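Local coordinates for protein NEDD8-conjugating enzyme UBC12 (Saccharomyces cerevisiae, PDB 3O2U) that accepts the ubiquitin-like protein Rub1 (NEDD8) from its E1 as a thioester and catalyses its covalent attachment to other proteins, chiefly the cullin Cdc53, at residues Leu66-Arg71 against Phe84-Asn89; Glu90-Glu95 against Glu123-Ala128. All blocks are in the same frame, centred on the assembly; numbering follows the deposited sequence.

In the fold
Both interactions belong to the UBC core of this E2 enzyme and follow one another along the chain: interaction 1 closes at N89, and interaction 2 opens at E90. Interaction 1 pairs strands 65-70 and 82-87, the central two of the four-stranded antiparallel sheet, close to the middle of the chain. Interaction 2, its centre about 16 Å away, lies at the surface, where the loop between strands 82-87 and 98-101 meets the loop leading into helix 131-143. F88 and Y92, one from each contact, meet edge-to-face. Sheet pairing thus passes directly into the loop-to-loop contact, tying the meander to the chain that follows the predicted catalytic C117.

Interaction 1: Leu66-Arg71 against Phe84-Asn89; sequences LEVIVR and FNLDFN
L66 and L86 form an antiparallel hydrogen-bonded pair, L66 N giving to L86 O at 2.9 Å and L86 N returning to L66 O. V68 and F84 repeat the pattern two residues on: V68 N gives to F84 O at 2.7 Å and F84 N to V68 O. Between them E67 faces N85 as a non-hydrogen-bonded pair, and the CA-H groups of N85 and E67 lean on L66 O and F84 O. This is the hairpin of strands 65-70 and 82-87 in the antiparallel meander of the UBC fold; the face bearing L66, V68, F84 and L86 packs against helix 131-143 through L131 and F142. On that face L66 can be followed outward. Its CB lies 4.4 Å from L86 CB; CG, set anti to the carbonyl carbon (chi1 -45°), comes near F88 CE2; and CD1 carries the chain to its closest touch on the ring, 3.6 Å from CE2, with CZ a little farther. V68 CG2 meets L86 CD1 at 3.7 Å. The F84 ring turns its edge to V68 O and brings CE2 to V70 CG2 at 4.1 Å. On the other face E67 CB lies near N85 OD1, and the extended chain then carries its carboxylate away from N85 toward N83, whose ND2 hydrogen-bonds OE2.

Interaction 2: Glu90-Glu95 against Glu123-Ala128; sequences EVYPIE and EDWSPA
P93 and P127 bring two irregular loops together with their CA atoms 5.0 Å apart, the first loop bent by a cis peptide bond before P93 and by the backbone bond from E95 N to V91 O. The indole of W125 reaches across from the second loop. Its CG stands anti to the backbone N (chi1 172°), directing NE1 at two successive carbonyls: P93 O accepts at 3.0 Å, and I94 O takes a weaker, more bent bond at 3.2 Å. P93 O lies only 5° out of the indole plane, although NE1 is itself tilted 30° from the carbonyl plane of P93. One N-H is therefore shared by two acceptors at the ring edge, which fixes the rotation of the indole. On one indole face rests the backbone N of P127, offset toward the rim. At the far end of the ring system CH2 touches Y92 CE1 at 4.0 Å, the two side chains crossing at about a right angle, while P93 CB sits over the centre of the Y92 ring. P93 CG meets P127 CB at 4.2 Å, and P127 CA offers a CA-H contact to P93 O. Replacing W125 with a leucine would probably deprive the carbonyls of P93 and I94 of their shared donor and open a gap beside Y92. A128 N bonds S126 OG, an ST turn just ahead of helix 131-143. Helix 29-39 borders the contact: R33 touches Y92 and P93 and hydrogen-bonds P127 O, D37 takes the Y92 hydroxyl, and P96, next to W125, leads on to strand 98-101.

Interaction 1: Leu66-Arg71 against Phe84-Asn89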
loop_
_atom_site.group_PDB
_atom_site.type_symbol
_atom_site.label_atom_id
_atom_site.label_comp_id
_atom_site.label_asym_id
_atom_site.label_seq_id
_atom_site.Cartn_x
_atom_site.Cartn_y
_atom_site.Cartn_z
ATOM N N LEU A 66 -6.298 -4.649 2.235
ATOM C CA LEU A 66 -6.613 -3.520 3.114
ATOM C C LEU A 66 -6.685 -2.265 2.267
ATOM O O LEU A 66 -5.992 -2.159 1.253
ATOM C CB LEU A 66 -5.514 -3.323 4.170
ATOM C CG LEU A 66 -4.994 -4.568 4.893
ATOM C CD1 LEU A 66 -3.801 -4.212 5.788
ATOM C CD2 LEU A 66 -6.096 -5.242 5.703
ATOM N N GLU A 67 -7.513 -1.319 2.692
ATOM C CA GLU A 67 -7.500 0.017 2.110
ATOM C C GLU A 67 -6.912 0.967 3.142
ATOM O O GLU A 67 -7.374 1.015 4.280
ATOM C CB GLU A 67 -8.907 0.491 1.758
ATOM C CG GLU A 67 -8.918 1.893 1.133
ATOM C CD GLU A 67 -10.307 2.465 0.990
ATOM O OE1 GLU A 67 -11.201 2.078 1.778
ATOM O OE2 GLU A 67 -10.501 3.316 0.095
ATOM N N VAL A 68 -5.896 1.723 2.749
ATOM C CA VAL A 68 -5.270 2.670 3.670
ATOM C C VAL A 68 -5.533 4.070 3.151
ATOM O O VAL A 68 -5.214 4.361 2.013
ATOM C CB VAL A 68 -3.744 2.456 3.767
ATOM C CG1 VAL A 68 -3.098 3.595 4.558
ATOM C CG2 VAL A 68 -3.440 1.129 4.429
ATOM N N ILE A 69 -6.104 4.928 3.993
ATOM C CA ILE A 69 -6.455 6.292 3.590
ATOM C C ILE A 69 -5.607 7.329 4.335
ATOM O O ILE A 69 -5.739 7.502 5.546
ATOM C CB ILE A 69 -7.937 6.585 3.847
ATOM C CG1 ILE A 69 -8.815 5.582 3.084
ATOM C CG2 ILE A 69 -8.263 8.026 3.431
ATOM C CD1 ILE A 69 -10.298 5.682 3.400
ATOM N N VAL A 70 -4.732 8.011 3.601
ATOM C CA VAL A 70 -3.862 9.028 4.180
ATOM C C VAL A 70 -4.465 10.421 3.960
ATOM O O VAL A 70 -4.720 10.816 2.822
ATOM C CB VAL A 70 -2.441 8.920 3.576
ATOM C CG1 VAL A 70 -1.501 9.929 4.206
ATOM C CG2 VAL A 70 -1.897 7.493 3.806
ATOM N N ARG A 71 -4.709 11.132 5.062
ATOM C CA ARG A 71 -5.230 12.504 5.034
ATOM C C ARG A 71 -4.326 13.401 5.893
ATOM O O ARG A 71 -4.586 13.599 7.076
ATOM C CB ARG A 71 -6.667 12.541 5.566
ATOM C CG ARG A 71 -7.380 13.893 5.389
ATOM C CD ARG A 71 -8.855 13.756 5.725
ATOM N NE ARG A 71 -9.613 15.004 5.573
ATOM C CZ ARG A 71 -9.780 15.894 6.553
ATOM N NH1 ARG A 71 -9.221 15.691 7.743
ATOM N NH2 ARG A 71 -10.494 16.993 6.344
ATOM N N PHE A 84 -5.028 3.951 -0.699
ATOM C CA PHE A 84 -4.174 2.913 -1.274
ATOM C C PHE A 84 -4.804 1.561 -0.968
ATOM O O PHE A 84 -5.403 1.368 0.090
ATOM C CB PHE A 84 -2.778 2.902 -0.627
ATOM C CG PHE A 84 -2.000 4.172 -0.812
ATOM C CD1 PHE A 84 -1.071 4.298 -1.842
ATOM C CD2 PHE A 84 -2.196 5.249 0.045
ATOM C CE1 PHE A 84 -0.333 5.488 -2.004
ATOM C CE2 PHE A 84 -1.462 6.435 -0.111
ATOM C CZ PHE A 84 -0.538 6.554 -1.132
ATOM N N ASN A 85 -4.646 0.620 -1.886
ATOM C CA ASN A 85 -4.989 -0.764 -1.600
ATOM C C ASN A 85 -3.692 -1.496 -1.312
ATOM O O ASN A 85 -2.694 -1.290 -2.007
ATOM C CB ASN A 85 -5.694 -1.412 -2.789
ATOM C CG ASN A 85 -7.207 -1.462 -2.630
ATOM O OD1 ASN A 85 -7.750 -1.133 -1.576
ATOM N ND2 ASN A 85 -7.893 -1.873 -3.685
ATOM N N LEU A 86 -3.694 -2.322 -0.275
ATOM C CA LEU A 86 -2.551 -3.184 0.023
ATOM C C LEU A 86 -2.989 -4.643 -0.128
ATOM O O LEU A 86 -3.889 -5.091 0.597
ATOM C CB LEU A 86 -2.049 -2.940 1.452
ATOM C CG LEU A 86 -1.189 -1.695 1.736
ATOM C CD1 LEU A 86 -1.931 -0.411 1.409
ATOM C CD2 LEU A 86 -0.786 -1.699 3.182
ATOM N N ASP A 87 -2.365 -5.369 -1.056
ATOM C CA ASP A 87 -2.738 -6.751 -1.382
ATOM C C ASP A 87 -1.640 -7.726 -0.937
ATOM O O ASP A 87 -0.508 -7.651 -1.433
ATOM C CB ASP A 87 -2.941 -6.904 -2.895
ATOM C CG ASP A 87 -3.944 -5.913 -3.468
ATOM O OD1 ASP A 87 -4.837 -5.460 -2.738
ATOM O OD2 ASP A 87 -3.846 -5.587 -4.671
ATOM N N PHE A 88 -1.975 -8.638 -0.036
ATOM C CA PHE A 88 -1.005 -9.557 0.554
ATOM C C PHE A 88 -1.090 -10.919 -0.114
ATOM O O PHE A 88 -2.180 -11.414 -0.359
ATOM C CB PHE A 88 -1.291 -9.718 2.045
ATOM C CG PHE A 88 -1.131 -8.455 2.821
ATOM C CD1 PHE A 88 -0.006 -8.246 3.599
ATOM C CD2 PHE A 88 -2.084 -7.456 2.745
ATOM C CE1 PHE A 88 0.156 -7.069 4.291
ATOM C CE2 PHE A 88 -1.934 -6.276 3.439
ATOM C CZ PHE A 88 -0.812 -6.082 4.218
ATOM N N ASN A 89 0.055 -11.522 -0.413
ATOM C CA ASN A 89 0.068 -12.904 -0.900
ATOM C C ASN A 89 0.459 -13.851 0.237
ATOM O O ASN A 89 0.690 -13.405 1.367
ATOM C CB ASN A 89 0.995 -13.040 -2.112
ATOM C CG ASN A 89 2.426 -12.671 -1.797
ATOM O OD1 ASN A 89 2.878 -12.805 -0.659
ATOM N ND2 ASN A 89 3.158 -12.218 -2.813
#

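Interaction 2: Glu90-Glu95 against Glu123-Ala128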
loop_
_atom_site.group_PDB
_atom_site.type_symbol
_atom_site.label_atom_id
_atom_site.label_comp_id
_atom_site.label_asym_id
_atom_site.label_seq_id
_atom_site.Cartn_x
_atom_site.Cartn_y
_atom_site.Cartn_z
ATOM N N GLU A 90 0.537 -15.149 -0.046
ATOM C CA GLU A 90 0.758 -16.126 1.015
ATOM C C GLU A 90 2.216 -16.162 1.457
ATOM O O GLU A 90 2.629 -17.025 2.233
ATOM C CB GLU A 90 0.273 -17.520 0.585
ATOM C CG GLU A 90 -1.252 -17.640 0.549
ATOM C CD GLU A 90 -1.885 -17.261 1.884
ATOM O OE1 GLU A 90 -1.680 -18.009 2.868
ATOM O OE2 GLU A 90 -2.574 -16.211 1.957
ATOM N N VAL A 91 2.987 -15.202 0.974
ATOM C CA VAL A 91 4.419 -15.180 1.232
ATOM C C VAL A 91 4.844 -14.004 2.133
ATOM O O VAL A 91 6.018 -13.819 2.436
ATOM C CB VAL A 91 5.187 -15.305 -0.107
ATOM C CG1 VAL A 91 6.343 -14.352 -0.206
ATOM C CG2 VAL A 91 5.628 -16.770 -0.309
ATOM N N TYR A 92 3.863 -13.238 2.605
ATOM C CA TYR A 92 4.103 -12.277 3.685
ATOM C C TYR A 92 4.564 -13.038 4.934
ATOM O O TYR A 92 3.988 -14.071 5.282
ATOM C CB TYR A 92 2.815 -11.511 3.984
ATOM C CG TYR A 92 2.993 -10.323 4.889
ATOM C CD1 TYR A 92 3.712 -9.212 4.464
ATOM C CD2 TYR A 92 2.423 -10.300 6.164
ATOM C CE1 TYR A 92 3.872 -8.114 5.287
ATOM C CE2 TYR A 92 2.576 -9.198 6.996
ATOM C CZ TYR A 92 3.299 -8.106 6.545
ATOM O OH TYR A 92 3.468 -6.997 7.342
ATOM N N PRO A 93 5.578 -12.522 5.642
ATOM C CA PRO A 93 6.282 -11.244 5.485
ATOM C C PRO A 93 7.566 -11.336 4.659
ATOM O O PRO A 93 8.357 -10.403 4.673
ATOM C CB PRO A 93 6.665 -10.912 6.931
ATOM C CG PRO A 93 6.966 -12.237 7.520
ATOM C CD PRO A 93 6.115 -13.277 6.791
ATOM N N ILE A 94 7.788 -12.444 3.962
ATOM C CA ILE A 94 8.998 -12.548 3.163
ATOM C C ILE A 94 8.921 -11.498 2.066
ATOM O O ILE A 94 9.914 -10.849 1.732
ATOM C CB ILE A 94 9.165 -13.960 2.572
ATOM C CG1 ILE A 94 9.396 -14.982 3.696
ATOM C CG2 ILE A 94 10.300 -13.988 1.579
ATOM C CD1 ILE A 94 9.363 -16.440 3.218
ATOM N N GLU A 95 7.724 -11.346 1.515
ATOM C CA GLU A 95 7.410 -10.271 0.580
ATOM C C GLU A 95 6.398 -9.331 1.217
ATOM O O GLU A 95 5.480 -9.786 1.901
ATOM C CB GLU A 95 6.804 -10.834 -0.705
ATOM C CG GLU A 95 7.737 -11.754 -1.474
ATOM C CD GLU A 95 8.323 -11.107 -2.696
ATOM O OE1 GLU A 95 7.546 -10.535 -3.495
ATOM O OE2 GLU A 95 9.562 -11.183 -2.863
ATOM N N GLU A 123 13.874 -2.510 -2.083
ATOM C CA GLU A 123 15.283 -2.703 -1.750
ATOM C C GLU A 123 15.531 -2.691 -0.245
ATOM O O GLU A 123 16.433 -3.362 0.235
ATOM C CB GLU A 123 16.206 -1.714 -2.463
ATOM C CG GLU A 123 16.254 -0.336 -1.860
ATOM C CD GLU A 123 15.370 0.617 -2.608
ATOM O OE1 GLU A 123 14.376 0.144 -3.201
ATOM O OE2 GLU A 123 15.672 1.828 -2.623
ATOM N N ASP A 124 14.722 -1.952 0.501
ATOM C CA ASP A 124 14.919 -1.888 1.948
ATOM C C ASP A 124 13.881 -2.689 2.727
ATOM O O ASP A 124 13.732 -2.504 3.925
ATOM C CB ASP A 124 14.936 -0.436 2.437
ATOM C CG ASP A 124 16.051 0.375 1.805
ATOM O OD1 ASP A 124 17.168 -0.159 1.650
ATOM O OD2 ASP A 124 15.805 1.549 1.478
ATOM N N TRP A 125 13.171 -3.588 2.060
ATOM C CA TRP A 125 12.215 -4.424 2.780
ATOM C C TRP A 125 12.933 -5.462 3.654
ATOM O O TRP A 125 13.936 -6.035 3.250
ATOM C CB TRP A 125 11.268 -5.126 1.814
ATOM C CG TRP A 125 10.422 -6.116 2.515
ATOM C CD1 TRP A 125 10.535 -7.479 2.468
ATOM C CD2 TRP A 125 9.347 -5.830 3.404
ATOM N NE1 TRP A 125 9.575 -8.055 3.262
ATOM C CE2 TRP A 125 8.831 -7.060 3.847
ATOM C CE3 TRP A 125 8.755 -4.646 3.861
ATOM C CZ2 TRP A 125 7.765 -7.143 4.734
ATOM C CZ3 TRP A 125 7.694 -4.732 4.745
ATOM C CH2 TRP A 125 7.212 -5.971 5.171
ATOM N N SER A 126 12.424 -5.677 4.860
ATOM C CA SER A 126 12.884 -6.756 5.734
ATOM C C SER A 126 11.650 -7.383 6.376
ATOM O O SER A 126 10.674 -6.673 6.655
ATOM C CB SER A 126 13.809 -6.209 6.822
ATOM O OG SER A 126 13.731 -6.980 8.006
ATOM N N PRO A 127 11.681 -8.711 6.607
ATOM C CA PRO A 127 10.524 -9.370 7.223
ATOM C C PRO A 127 10.339 -8.940 8.663
ATOM O O PRO A 127 9.328 -9.299 9.282
ATOM C CB PRO A 127 10.875 -10.865 7.140
ATOM C CG PRO A 127 11.812 -10.970 5.999
ATOM C CD PRO A 127 12.650 -9.692 6.081
ATOM N N ALA A 128 11.302 -8.183 9.191
ATOM C CA ALA A 128 11.185 -7.642 10.536
ATOM C C ALA A 128 10.467 -6.281 10.536
ATOM O O ALA A 128 10.194 -5.730 11.598
ATOM C CB ALA A 128 12.565 -7.521 11.194
#